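Local coordinates for uncharacterized protein (Porphyromonas gingivalis, PDB 1ZBS), which is of uncharacterized function but is probably an N-acetylglucosamine kinase with the two-domain ASKHA (acetate and sugar kinase/Hsc70/actin) fold, at residues Thr118-Cys123 and Asp221-Arg226; Arg152-Ser157 and Tyr213-Asn218; Ser157-Gln162 and Ala170-Tyr175; Ala180-Ser185 and Asn193-Gly198. All blocks are in the same frame, centred on the assembly; numbering follows the deposited sequence.

Interaction 1. Residues Thr118-Cys123 and Asp221-Arg226; sequences TGSNSC and DDFLVR
Strand 120-123 and helix 221-226 run in roughly the same direction, at 35° to one another, with 10.0 Å between their axes and S120 opposite F223 in the closest backbone pairing. One side chain bridges the gap. F223 points from the helix toward the strand, its CG anti to the backbone N (chi1 168°), and the far end of its ring reaches three consecutive strand residues. F223 CE2 lies 3.7 Å from S120 CB, while F223 CZ is 4.0 Å from S122 CB; both methylenes approach the ring obliquely. Between them the backbone carbonyl of N121 meets the ring at its edge, in the ring plane, with N121 O 3.4 Å from F223 CZ. The two serine hydroxyls are engaged elsewhere: S120 OG is hydrogen-bonded to E144 O, and S122 OG to Y231 OH and N227 O. The contact packs helix 210-229 against the mixed sheet of one ASKHA domain, where F223 also touches C114 on the neighbouring strand. No hydrogen bond links the two segments. Adhesion is therefore by burial of the phenyl group, with the weakly positive C-H rim of the ring probably well disposed toward the N121 carbonyl oxygen.

Interaction 2. Residues Arg152-Ser157 and Tyr213-Asn218; sequences RLFIGS and YSLVQN
L215 reaches across from helix 213-218 with its CD1 methyl directed at the backbone of helix 152-157, where it meets the turn formed by L153, F154 and S157. Its CG is anti to the backbone N (chi1 177°), which extends the side chain toward the opposing helix. L215 CD1 sits 3.6 Å from F154 CA and 3.9 Å from L153 C, so the leucine presses on main chain as much as on side chains. Around this methyl, L153 offers its CB at 4.1 Å from L215 CD1. F154 CB is 4.2 Å from L215 CD1, and the ring, a little farther off, has the L215 methyl at its edge, near the ring plane. S157 OG closes another side, 4.0 Å from L215 CD1, while remaining near the carbonyl oxygens of L153 and F154 one turn earlier. The helices run roughly antiparallel, at 145°, with axes 10.6 Å apart at closest approach. This pairing joins helix 210-229, which packs on the domain's sheet, to helix 147-159; S157 also packs on R226 of the second subunit. With no polar bond across it, the interface depends on apolar packing, and the S157 hydroxyl can meet a methyl because main-chain oxygens of its own helix lie within its reach.

Interaction 3. Residues Ser157-Gln162 and Ala170-Tyr175; sequences SLLKGQ and AFLQEY
The segment 157-162 carries the end of helix 147-159, and 170-175 the last turn of helix 167-174; their backbones come closest at L158 and F171, whose CA atoms are 8.7 Å apart. A Schellman motif terminates the first helix: Q162 N bonds to S157 O at 2.8 Å and G161 N to L158 O at 3.2 Å, with G161 at positive phi (59°) as the C-prime residue. The chain thus turns away just after the two leucines that make the contact, leaving both on the helix. L158 points toward the second helix, its CG anti to the backbone N (chi1 -179°), and its CD2 methyl spans CB, CG and CD2 of F171, at the inner end of the ring. That methyl, L158 CD2, is 3.6 Å from F171 CB and approaches the ring obliquely. Beside this pair, L159 CD1 and L172 CD2 make a longer apolar contact of 4.4 Å that extends the patch toward I182 of helix 179-188. F171 is further held by edge-to-face rings of F199 and F202, while Y175 CD2 lies 3.9 Å above one face of the F171 ring, offset toward the rim. This junction of two successive helices also borders the dimer interface, where K160 NZ forms a salt bridge with E144 of the second subunit. Closest of all across the two segments is L158 CD2 to F171 CD2, 3.4 Å.

Interaction 4. Residues Ala180-Ser185 and Asn193-Gly198; sequences ADIIES and NRFLAG
The phenyl ring of F195 receives S185 on one face: the CB methylene stands 3.5 Å from the ring centroid and only 5° off the normal, a well-centred CH-pi contact. The motif is a pair of consecutive helices, 179-188 and 192-197, folded against each other across a short connection, with S185 and F195 nearest in the backbone at 7.2 Å between CA atoms. Consistent with the central seat of the methylene, S185 CB is almost equally far from all six ring carbons, with F195 CE2 at 3.7 Å and F195 CG at 3.9 Å. The carbonyl oxygen of I182 approaches the same ring obliquely, I182 O lying 4.3 Å from F195 CE2, and I182 CG2 adds a peripheral apolar contact with that carbon. Outside the two segments, F199 packs edge-to-face with F195, and L177 and V186 also touch its side chain. F195 reaches across because its CG is anti to the backbone N (chi1 171°), which directs the ring toward the preceding helix. Both helices pack on helix 147-159: I182 touches I155 and L159, and L196 lies on R152. I182 and L196 also meet L141 of the second subunit, which places this pair beside the dimer contact. The hydroxyl lies near the ring's rim, S185 OG 3.8 Å from F195 CE1, while it bonds back to its own helix. S185 OG donates to D181 O at 3.2 Å from above the carbonyl plane, 36° out of it, and the same oxygen also accepts the backbone N-H of S185.

Interactions 2, 3 and 4 form a continuous helical cluster, while interaction 1 joins helix 210-229 to the sheet. Interaction 2 shares that helix with interaction 1, their centres about 15 Å apart, and shares S157 and helix 147-159 with interaction 3, whose centre is about 12 Å from its own. F154 CE2 meets F171 CD1 at 3.7 Å, and I155 CD1 meets I182 CG2 at 3.7 Å, tying interaction 2 to interactions 3 and 4. L172 CD2 and I182 CD1, 3.9 Å apart, link interactions 3 and 4. Interaction 1 reaches interaction 4 through T118 CG2 and A197 CB, 3.9 Å apart. All four border the second subunit.

Interaction 1. Residues Thr118-Cys123 and Asp221-Arg226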
loop_
_atom_site.group_PDB
_atom_site.type_symbol
_atom_site.label_atom_id
_atom_site.label_comp_id
_atom_site.label_asym_id
_atom_site.label_seq_id
_atom_site.Cartn_x
_atom_site.Cartn_y
_atom_site.Cartn_z
ATOM N N THR A 118 -12.414 -8.632 2.261
ATOM C CA THR A 118 -10.984 -8.478 1.990
ATOM C C THR A 118 -10.761 -7.060 1.460
ATOM O O THR A 118 -9.795 -6.379 1.825
ATOM C CB THR A 118 -10.508 -9.495 0.926
ATOM O OG1 THR A 118 -10.772 -10.818 1.391
ATOM C CG2 THR A 118 -9.014 -9.352 0.658
ATOM N N GLY A 119 -11.674 -6.636 0.592
ATOM C CA GLY A 119 -11.654 -5.298 0.022
ATOM C C GLY A 119 -12.980 -4.623 0.360
ATOM O O GLY A 119 -13.882 -5.280 0.880
ATOM N N SER A 120 -13.107 -3.323 0.093
ATOM C CA SER A 120 -14.344 -2.587 0.386
ATOM C C SER A 120 -14.984 -2.149 -0.910
ATOM O O SER A 120 -14.321 -2.077 -1.939
ATOM C CB SER A 120 -14.073 -1.312 1.187
ATOM O OG SER A 120 -13.188 -1.538 2.256
ATOM N N ASN A 121 -16.267 -1.824 -0.847
ATOM C CA ASN A 121 -16.969 -1.355 -2.019
ATOM C C ASN A 121 -18.318 -0.726 -1.620
ATOM O O ASN A 121 -18.808 -0.949 -0.515
ATOM C CB ASN A 121 -17.177 -2.532 -2.982
ATOM C CG ASN A 121 -17.286 -2.089 -4.421
ATOM O OD1 ASN A 121 -17.152 -2.899 -5.348
ATOM N ND2 ASN A 121 -17.534 -0.797 -4.624
ATOM N N SER A 122 -18.901 0.079 -2.504
ATOM C CA SER A 122 -20.202 0.677 -2.232
ATOM C C SER A 122 -20.890 1.040 -3.538
ATOM O O SER A 122 -20.244 1.137 -4.579
ATOM C CB SER A 122 -20.085 1.931 -1.341
ATOM O OG SER A 122 -19.476 3.016 -2.018
ATOM N N CYS A 123 -22.206 1.226 -3.471
ATOM C CA CYS A 123 -22.987 1.598 -4.640
ATOM C C CYS A 123 -24.351 2.120 -4.220
ATOM O O CYS A 123 -24.871 1.774 -3.156
ATOM C CB CYS A 123 -23.198 0.393 -5.550
ATOM S SG CYS A 123 -24.392 -0.800 -4.889
ATOM N N ASP A 221 -15.142 4.686 9.795
ATOM C CA ASP A 221 -15.642 6.046 9.638
ATOM C C ASP A 221 -15.150 6.585 8.291
ATOM O O ASP A 221 -15.913 7.195 7.539
ATOM C CB ASP A 221 -15.143 6.939 10.785
ATOM C CG ASP A 221 -15.804 8.308 10.788
ATOM O OD1 ASP A 221 -17.044 8.376 10.959
ATOM O OD2 ASP A 221 -15.087 9.318 10.613
ATOM N N ASP A 222 -13.875 6.332 8.007
ATOM C CA ASP A 222 -13.230 6.743 6.770
ATOM C C ASP A 222 -13.957 6.163 5.571
ATOM O O ASP A 222 -14.105 6.821 4.540
ATOM C CB ASP A 222 -11.785 6.242 6.728
ATOM C CG ASP A 222 -10.782 7.352 6.865
ATOM O OD1 ASP A 222 -10.285 7.569 7.994
ATOM O OD2 ASP A 222 -10.494 8.012 5.838
ATOM N N PHE A 223 -14.373 4.907 5.695
ATOM C CA PHE A 223 -15.089 4.264 4.607
ATOM C C PHE A 223 -16.387 5.012 4.323
ATOM O O PHE A 223 -16.700 5.300 3.165
ATOM C CB PHE A 223 -15.389 2.797 4.924
ATOM C CG PHE A 223 -16.364 2.166 3.967
ATOM C CD1 PHE A 223 -17.721 2.124 4.272
ATOM C CD2 PHE A 223 -15.935 1.655 2.746
ATOM C CE1 PHE A 223 -18.640 1.593 3.363
ATOM C CE2 PHE A 223 -16.843 1.121 1.827
ATOM C CZ PHE A 223 -18.201 1.087 2.137
ATOM N N LEU A 224 -17.136 5.343 5.369
ATOM C CA LEU A 224 -18.397 6.056 5.175
ATOM C C LEU A 224 -18.162 7.406 4.516
ATOM O O LEU A 224 -18.794 7.747 3.509
ATOM C CB LEU A 224 -19.108 6.261 6.514
ATOM C CG LEU A 224 -19.580 4.959 7.155
ATOM C CD1 LEU A 224 -20.128 5.232 8.549
ATOM C CD2 LEU A 224 -20.638 4.325 6.265
ATOM N N VAL A 225 -17.237 8.167 5.088
ATOM C CA VAL A 225 -16.907 9.482 4.576
ATOM C C VAL A 225 -16.585 9.497 3.079
ATOM O O VAL A 225 -17.244 10.190 2.305
ATOM C CB VAL A 225 -15.703 10.080 5.340
ATOM C CG1 VAL A 225 -15.333 11.439 4.750
ATOM C CG2 VAL A 225 -16.049 10.230 6.825
ATOM N N ARG A 226 -15.586 8.720 2.674
ATOM C CA ARG A 226 -15.152 8.685 1.279
ATOM C C ARG A 226 -15.900 7.730 0.360
ATOM O O ARG A 226 -15.593 7.652 -0.832
ATOM C CB ARG A 226 -13.672 8.337 1.230
ATOM C CG ARG A 226 -12.856 9.110 2.238
ATOM C CD ARG A 226 -11.690 8.277 2.714
ATOM N NE ARG A 226 -10.640 8.155 1.715
ATOM C CZ ARG A 226 -9.546 8.916 1.692
ATOM N NH1 ARG A 226 -9.369 9.852 2.615
ATOM N NH2 ARG A 226 -8.615 8.720 0.767
#

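Interaction 2. Residues Arg152-Ser157 and Tyr213-Asn218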
loop_
_atom_site.group_PDB
_atom_site.type_symbol
_atom_site.label_atom_id
_atom_site.label_comp_id
_atom_site.label_asym_id
_atom_site.label_seq_id
_atom_site.Cartn_x
_atom_site.Cartn_y
_atom_site.Cartn_z
ATOM N N ARG A 152 -3.040 -3.798 7.228
ATOM C CA ARG A 152 -1.812 -3.024 7.085
ATOM C C ARG A 152 -1.726 -1.906 8.120
ATOM O O ARG A 152 -0.639 -1.605 8.626
ATOM C CB ARG A 152 -1.645 -2.448 5.675
ATOM C CG ARG A 152 -2.585 -1.331 5.301
ATOM C CD ARG A 152 -2.003 -0.541 4.132
ATOM N NE ARG A 152 -3.054 0.047 3.317
ATOM C CZ ARG A 152 -3.574 1.249 3.508
ATOM N NH1 ARG A 152 -3.136 2.018 4.492
ATOM N NH2 ARG A 152 -4.546 1.675 2.713
ATOM N N LEU A 153 -2.860 -1.296 8.447
ATOM C CA LEU A 153 -2.861 -0.244 9.454
ATOM C C LEU A 153 -2.401 -0.870 10.770
ATOM O O LEU A 153 -1.476 -0.385 11.428
ATOM C CB LEU A 153 -4.268 0.364 9.619
ATOM C CG LEU A 153 -4.815 1.201 8.458
ATOM C CD1 LEU A 153 -6.237 1.660 8.776
ATOM C CD2 LEU A 153 -3.916 2.426 8.211
ATOM N N PHE A 154 -3.037 -1.975 11.137
ATOM C CA PHE A 154 -2.705 -2.662 12.375
ATOM C C PHE A 154 -1.235 -3.090 12.516
ATOM O O PHE A 154 -0.574 -2.704 13.480
ATOM C CB PHE A 154 -3.613 -3.874 12.547
ATOM C CG PHE A 154 -3.353 -4.639 13.804
ATOM C CD1 PHE A 154 -3.685 -4.105 15.040
ATOM C CD2 PHE A 154 -2.761 -5.890 13.751
ATOM C CE1 PHE A 154 -3.429 -4.816 16.204
ATOM C CE2 PHE A 154 -2.500 -6.605 14.908
ATOM C CZ PHE A 154 -2.836 -6.068 16.135
ATOM N N ILE A 155 -0.713 -3.878 11.577
ATOM C CA ILE A 155 0.668 -4.315 11.713
ATOM C C ILE A 155 1.643 -3.130 11.645
ATOM O O ILE A 155 2.705 -3.147 12.274
ATOM C CB ILE A 155 1.040 -5.436 10.674
ATOM C CG1 ILE A 155 1.341 -4.847 9.316
ATOM C CG2 ILE A 155 -0.094 -6.447 10.551
ATOM C CD1 ILE A 155 2.823 -4.631 9.121
ATOM N N GLY A 156 1.268 -2.083 10.918
ATOM C CA GLY A 156 2.129 -0.914 10.824
ATOM C C GLY A 156 2.337 -0.303 12.201
ATOM O O GLY A 156 3.467 -0.180 12.680
ATOM N N SER A 157 1.241 0.070 12.850
ATOM C CA SER A 157 1.328 0.666 14.175
ATOM C C SER A 157 1.901 -0.322 15.186
ATOM O O SER A 157 2.641 0.052 16.095
ATOM C CB SER A 157 -0.055 1.113 14.632
ATOM O OG SER A 157 -0.925 0.006 14.631
ATOM N N TYR A 213 -9.426 -0.843 18.951
ATOM C CA TYR A 213 -10.792 -0.403 18.682
ATOM C C TYR A 213 -10.848 0.920 17.903
ATOM O O TYR A 213 -11.577 1.028 16.921
ATOM C CB TYR A 213 -11.578 -0.277 20.002
ATOM C CG TYR A 213 -13.052 0.036 19.815
ATOM C CD1 TYR A 213 -13.482 1.332 19.524
ATOM C CD2 TYR A 213 -14.010 -0.977 19.863
ATOM C CE1 TYR A 213 -14.831 1.611 19.277
ATOM C CE2 TYR A 213 -15.360 -0.712 19.617
ATOM C CZ TYR A 213 -15.763 0.584 19.321
ATOM O OH TYR A 213 -17.087 0.843 19.039
ATOM N N SER A 214 -10.084 1.921 18.326
ATOM C CA SER A 214 -10.112 3.192 17.626
ATOM C C SER A 214 -9.556 3.030 16.207
ATOM O O SER A 214 -9.959 3.746 15.289
ATOM C CB SER A 214 -9.313 4.252 18.381
ATOM O OG SER A 214 -7.924 4.014 18.272
ATOM N N LEU A 215 -8.631 2.089 16.026
ATOM C CA LEU A 215 -8.064 1.844 14.703
ATOM C C LEU A 215 -9.161 1.326 13.764
ATOM O O LEU A 215 -9.304 1.807 12.638
ATOM C CB LEU A 215 -6.908 0.839 14.787
ATOM C CG LEU A 215 -6.244 0.417 13.466
ATOM C CD1 LEU A 215 -4.774 0.028 13.715
ATOM C CD2 LEU A 215 -7.012 -0.751 12.858
ATOM N N VAL A 216 -9.941 0.356 14.230
ATOM C CA VAL A 216 -11.020 -0.206 13.420
ATOM C C VAL A 216 -12.126 0.819 13.195
ATOM O O VAL A 216 -12.694 0.916 12.107
ATOM C CB VAL A 216 -11.608 -1.460 14.090
ATOM C CG1 VAL A 216 -12.813 -1.960 13.306
ATOM C CG2 VAL A 216 -10.533 -2.548 14.148
ATOM N N GLN A 217 -12.402 1.586 14.245
ATOM C CA GLN A 217 -13.419 2.623 14.231
ATOM C C GLN A 217 -13.105 3.732 13.222
ATOM O O GLN A 217 -13.973 4.144 12.449
ATOM C CB GLN A 217 -13.542 3.206 15.640
ATOM C CG GLN A 217 -14.332 4.498 15.767
ATOM C CD GLN A 217 -14.289 5.055 17.188
ATOM O OE1 GLN A 217 -14.999 4.583 18.084
ATOM N NE2 GLN A 217 -13.433 6.048 17.403
ATOM N N ASN A 218 -11.866 4.212 13.224
ATOM C CA ASN A 218 -11.479 5.275 12.315
ATOM C C ASN A 218 -11.504 4.825 10.866
ATOM O O ASN A 218 -11.808 5.609 9.964
ATOM C CB ASN A 218 -10.091 5.801 12.668
ATOM C CG ASN A 218 -10.042 6.390 14.055
ATOM O OD1 ASN A 218 -11.055 6.870 14.570
ATOM N ND2 ASN A 218 -8.865 6.368 14.671
#

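Interaction 3. Residues Ser157-Gln162 and Ala170-Tyr175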
loop_
_atom_site.group_PDB
_atom_site.type_symbol
_atom_site.label_atom_id
_atom_site.label_comp_id
_atom_site.label_asym_id
_atom_site.label_seq_id
_atom_site.Cartn_x
_atom_site.Cartn_y
_atom_site.Cartn_z
ATOM N N SER A 157 1.241 0.070 12.850
ATOM C CA SER A 157 1.328 0.666 14.175
ATOM C C SER A 157 1.901 -0.322 15.186
ATOM O O SER A 157 2.641 0.052 16.095
ATOM C CB SER A 157 -0.055 1.113 14.632
ATOM O OG SER A 157 -0.925 0.006 14.631
ATOM N N LEU A 158 1.548 -1.590 15.037
ATOM C CA LEU A 158 2.048 -2.615 15.946
ATOM C C LEU A 158 3.583 -2.667 15.881
ATOM O O LEU A 158 4.270 -2.634 16.901
ATOM C CB LEU A 158 1.462 -3.962 15.543
ATOM C CG LEU A 158 1.816 -5.198 16.356
ATOM C CD1 LEU A 158 0.931 -5.274 17.592
ATOM C CD2 LEU A 158 1.606 -6.419 15.488
ATOM N N LEU A 159 4.105 -2.741 14.666
ATOM C CA LEU A 159 5.539 -2.813 14.438
ATOM C C LEU A 159 6.272 -1.556 14.891
ATOM O O LEU A 159 7.458 -1.610 15.216
ATOM C CB LEU A 159 5.800 -3.072 12.956
ATOM C CG LEU A 159 6.338 -4.448 12.556
ATOM C CD1 LEU A 159 6.016 -5.509 13.604
ATOM C CD2 LEU A 159 5.762 -4.809 11.200
ATOM N N LYS A 160 5.568 -0.433 14.938
ATOM C CA LYS A 160 6.191 0.811 15.353
ATOM C C LYS A 160 5.864 1.236 16.779
ATOM O O LYS A 160 5.865 2.424 17.113
ATOM C CB LYS A 160 5.849 1.908 14.351
ATOM C CG LYS A 160 6.312 1.524 12.957
ATOM C CD LYS A 160 6.903 2.677 12.197
ATOM C CE LYS A 160 7.334 2.199 10.829
ATOM N NZ LYS A 160 7.889 3.307 9.983
ATOM N N GLY A 161 5.583 0.240 17.614
ATOM C CA GLY A 161 5.302 0.478 19.013
ATOM C C GLY A 161 4.137 1.374 19.363
ATOM O O GLY A 161 4.199 2.096 20.355
ATOM N N GLN A 162 3.069 1.342 18.580
ATOM C CA GLN A 162 1.931 2.189 18.903
ATOM C C GLN A 162 0.863 1.409 19.664
ATOM O O GLN A 162 -0.175 1.959 20.038
ATOM C CB GLN A 162 1.349 2.803 17.629
ATOM C CG GLN A 162 2.354 3.652 16.866
ATOM C CD GLN A 162 3.006 4.718 17.741
ATOM O OE1 GLN A 162 4.229 4.742 17.902
ATOM N NE2 GLN A 162 2.193 5.596 18.310
ATOM N N ALA A 170 3.156 -10.808 20.932
ATOM C CA ALA A 170 2.050 -11.759 21.006
ATOM C C ALA A 170 1.533 -12.077 19.597
ATOM O O ALA A 170 1.157 -13.215 19.307
ATOM C CB ALA A 170 0.924 -11.186 21.862
ATOM N N PHE A 171 1.526 -11.055 18.735
ATOM C CA PHE A 171 1.075 -11.157 17.347
ATOM C C PHE A 171 2.071 -11.951 16.512
ATOM O O PHE A 171 1.713 -12.927 15.850
ATOM C CB PHE A 171 0.925 -9.747 16.734
ATOM C CG PHE A 171 0.568 -9.741 15.261
ATOM C CD1 PHE A 171 -0.757 -9.868 14.847
ATOM C CD2 PHE A 171 1.554 -9.595 14.291
ATOM C CE1 PHE A 171 -1.099 -9.846 13.484
ATOM C CE2 PHE A 171 1.228 -9.572 12.920
ATOM C CZ PHE A 171 -0.104 -9.696 12.518
ATOM N N LEU A 172 3.328 -11.526 16.541
ATOM C CA LEU A 172 4.367 -12.186 15.753
ATOM C C LEU A 172 4.528 -13.675 16.072
ATOM O O LEU A 172 4.703 -14.493 15.167
ATOM C CB LEU A 172 5.704 -11.459 15.951
ATOM C CG LEU A 172 5.765 -9.980 15.515
ATOM C CD1 LEU A 172 7.150 -9.411 15.842
ATOM C CD2 LEU A 172 5.500 -9.868 14.009
ATOM N N GLN A 173 4.463 -14.019 17.355
ATOM C CA GLN A 173 4.605 -15.403 17.792
ATOM C C GLN A 173 3.405 -16.294 17.404
ATOM O O GLN A 173 3.574 -17.472 17.087
ATOM C CB GLN A 173 4.834 -15.443 19.311
ATOM C CG GLN A 173 6.280 -15.136 19.750
ATOM C CD GLN A 173 6.400 -14.801 21.240
ATOM O OE1 GLN A 173 5.586 -15.240 22.061
ATOM N NE2 GLN A 173 7.429 -14.030 21.594
ATOM N N GLU A 174 2.201 -15.732 17.421
ATOM C CA GLU A 174 1.021 -16.497 17.066
ATOM C C GLU A 174 1.084 -16.951 15.614
ATOM O O GLU A 174 0.683 -18.071 15.282
ATOM C CB GLU A 174 -0.235 -15.667 17.282
ATOM C CG GLU A 174 -1.499 -16.414 16.947
ATOM C CD GLU A 174 -2.736 -15.610 17.269
ATOM O OE1 GLU A 174 -2.716 -14.872 18.277
ATOM O OE2 GLU A 174 -3.733 -15.730 16.528
ATOM N N TYR A 175 1.598 -16.074 14.759
ATOM C CA TYR A 175 1.722 -16.345 13.330
ATOM C C TYR A 175 3.139 -16.712 12.921
ATOM O O TYR A 175 3.419 -16.861 11.736
ATOM C CB TYR A 175 1.262 -15.122 12.532
ATOM C CG TYR A 175 -0.187 -14.782 12.781
ATOM C CD1 TYR A 175 -1.203 -15.551 12.218
ATOM C CD2 TYR A 175 -0.546 -13.744 13.642
ATOM C CE1 TYR A 175 -2.540 -15.303 12.507
ATOM C CE2 TYR A 175 -1.891 -13.487 13.945
ATOM C CZ TYR A 175 -2.877 -14.276 13.370
ATOM O OH TYR A 175 -4.199 -14.065 13.657
#

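Interaction 4. Residues Ala180-Ser185 and Asn193-Gly198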
loop_
_atom_site.group_PDB
_atom_site.type_symbol
_atom_site.label_atom_id
_atom_site.label_comp_id
_atom_site.label_asym_id
_atom_site.label_seq_id
_atom_site.Cartn_x
_atom_site.Cartn_y
_atom_site.Cartn_z
ATOM N N ALA A 180 10.908 -8.888 9.012
ATOM C CA ALA A 180 11.403 -9.157 7.667
ATOM C C ALA A 180 10.454 -10.058 6.858
ATOM O O ALA A 180 10.284 -9.846 5.653
ATOM C CB ALA A 180 12.813 -9.760 7.725
ATOM N N ASP A 181 9.826 -11.049 7.496
ATOM C CA ASP A 181 8.889 -11.916 6.756
ATOM C C ASP A 181 7.681 -11.089 6.286
ATOM O O ASP A 181 7.184 -11.275 5.170
ATOM C CB ASP A 181 8.381 -13.093 7.611
ATOM C CG ASP A 181 9.491 -14.039 8.041
ATOM O OD1 ASP A 181 10.401 -14.310 7.230
ATOM O OD2 ASP A 181 9.443 -14.527 9.194
ATOM N N ILE A 182 7.212 -10.183 7.138
ATOM C CA ILE A 182 6.078 -9.341 6.784
ATOM C C ILE A 182 6.428 -8.487 5.555
ATOM O O ILE A 182 5.644 -8.405 4.603
ATOM C CB ILE A 182 5.651 -8.477 7.999
ATOM C CG1 ILE A 182 5.137 -9.409 9.105
ATOM C CG2 ILE A 182 4.569 -7.478 7.607
ATOM C CD1 ILE A 182 4.765 -8.736 10.395
ATOM N N ILE A 183 7.617 -7.890 5.548
ATOM C CA ILE A 183 8.049 -7.075 4.412
ATOM C C ILE A 183 8.092 -7.924 3.144
ATOM O O ILE A 183 7.615 -7.510 2.084
ATOM C CB ILE A 183 9.452 -6.469 4.648
ATOM C CG1 ILE A 183 9.392 -5.468 5.795
ATOM C CG2 ILE A 183 9.946 -5.762 3.387
ATOM C CD1 ILE A 183 8.393 -4.365 5.575
ATOM N N GLU A 184 8.673 -9.114 3.262
ATOM C CA GLU A 184 8.773 -10.039 2.137
ATOM C C GLU A 184 7.377 -10.372 1.568
ATOM O O GLU A 184 7.148 -10.242 0.363
ATOM C CB GLU A 184 9.520 -11.317 2.581
ATOM C CG GLU A 184 9.429 -12.512 1.610
ATOM C CD GLU A 184 10.124 -13.772 2.126
ATOM O OE1 GLU A 184 10.019 -14.076 3.347
ATOM O OE2 GLU A 184 10.762 -14.493 1.310
ATOM N N SER A 185 6.435 -10.754 2.428
ATOM C CA SER A 185 5.082 -11.105 1.966
ATOM C C SER A 185 4.305 -9.922 1.393
ATOM O O SER A 185 3.573 -10.062 0.416
ATOM C CB SER A 185 4.266 -11.718 3.108
ATOM O OG SER A 185 4.891 -12.887 3.603
ATOM N N ASN A 193 -2.673 -8.395 -0.494
ATOM C CA ASN A 193 -3.935 -8.025 0.152
ATOM C C ASN A 193 -4.521 -9.161 0.994
ATOM O O ASN A 193 -5.004 -8.925 2.106
ATOM C CB ASN A 193 -4.964 -7.554 -0.883
ATOM C CG ASN A 193 -5.220 -8.580 -1.973
ATOM O OD1 ASN A 193 -4.299 -9.243 -2.443
ATOM N ND2 ASN A 193 -6.471 -8.699 -2.395
ATOM N N ARG A 194 -4.480 -10.385 0.467
ATOM C CA ARG A 194 -4.993 -11.546 1.185
ATOM C C ARG A 194 -4.125 -11.843 2.395
ATOM O O ARG A 194 -4.620 -12.268 3.443
ATOM C CB ARG A 194 -5.027 -12.776 0.277
ATOM C CG ARG A 194 -6.087 -12.716 -0.814
ATOM C CD ARG A 194 -6.010 -13.953 -1.698
ATOM N NE ARG A 194 -6.659 -13.746 -2.987
ATOM C CZ ARG A 194 -6.497 -14.546 -4.034
ATOM N NH1 ARG A 194 -5.704 -15.607 -3.933
ATOM N NH2 ARG A 194 -7.118 -14.284 -5.175
ATOM N N PHE A 195 -2.822 -11.629 2.244
ATOM C CA PHE A 195 -1.897 -11.852 3.341
ATOM C C PHE A 195 -2.299 -10.920 4.485
ATOM O O PHE A 195 -2.493 -11.354 5.624
ATOM C CB PHE A 195 -0.463 -11.537 2.908
ATOM C CG PHE A 195 0.517 -11.544 4.045
ATOM C CD1 PHE A 195 0.870 -12.742 4.668
ATOM C CD2 PHE A 195 1.060 -10.355 4.519
ATOM C CE1 PHE A 195 1.748 -12.756 5.751
ATOM C CE2 PHE A 195 1.941 -10.356 5.602
ATOM C CZ PHE A 195 2.288 -11.559 6.221
ATOM N N LEU A 196 -2.426 -9.638 4.153
ATOM C CA LEU A 196 -2.791 -8.608 5.112
ATOM C C LEU A 196 -4.175 -8.799 5.749
ATOM O O LEU A 196 -4.340 -8.582 6.952
ATOM C CB LEU A 196 -2.719 -7.229 4.444
ATOM C CG LEU A 196 -1.307 -6.690 4.190
ATOM C CD1 LEU A 196 -1.395 -5.390 3.409
ATOM C CD2 LEU A 196 -0.590 -6.467 5.527
ATOM N N ALA A 197 -5.149 -9.222 4.946
ATOM C CA ALA A 197 -6.508 -9.434 5.420
ATOM C C ALA A 197 -6.665 -10.709 6.248
ATOM O O ALA A 197 -7.728 -10.952 6.807
ATOM C CB ALA A 197 -7.471 -9.472 4.233
ATOM N N GLY A 198 -5.613 -11.516 6.332
ATOM C CA GLY A 198 -5.695 -12.751 7.091
ATOM C C GLY A 198 -5.418 -12.613 8.579
ATOM O O GLY A 198 -5.361 -13.609 9.302
#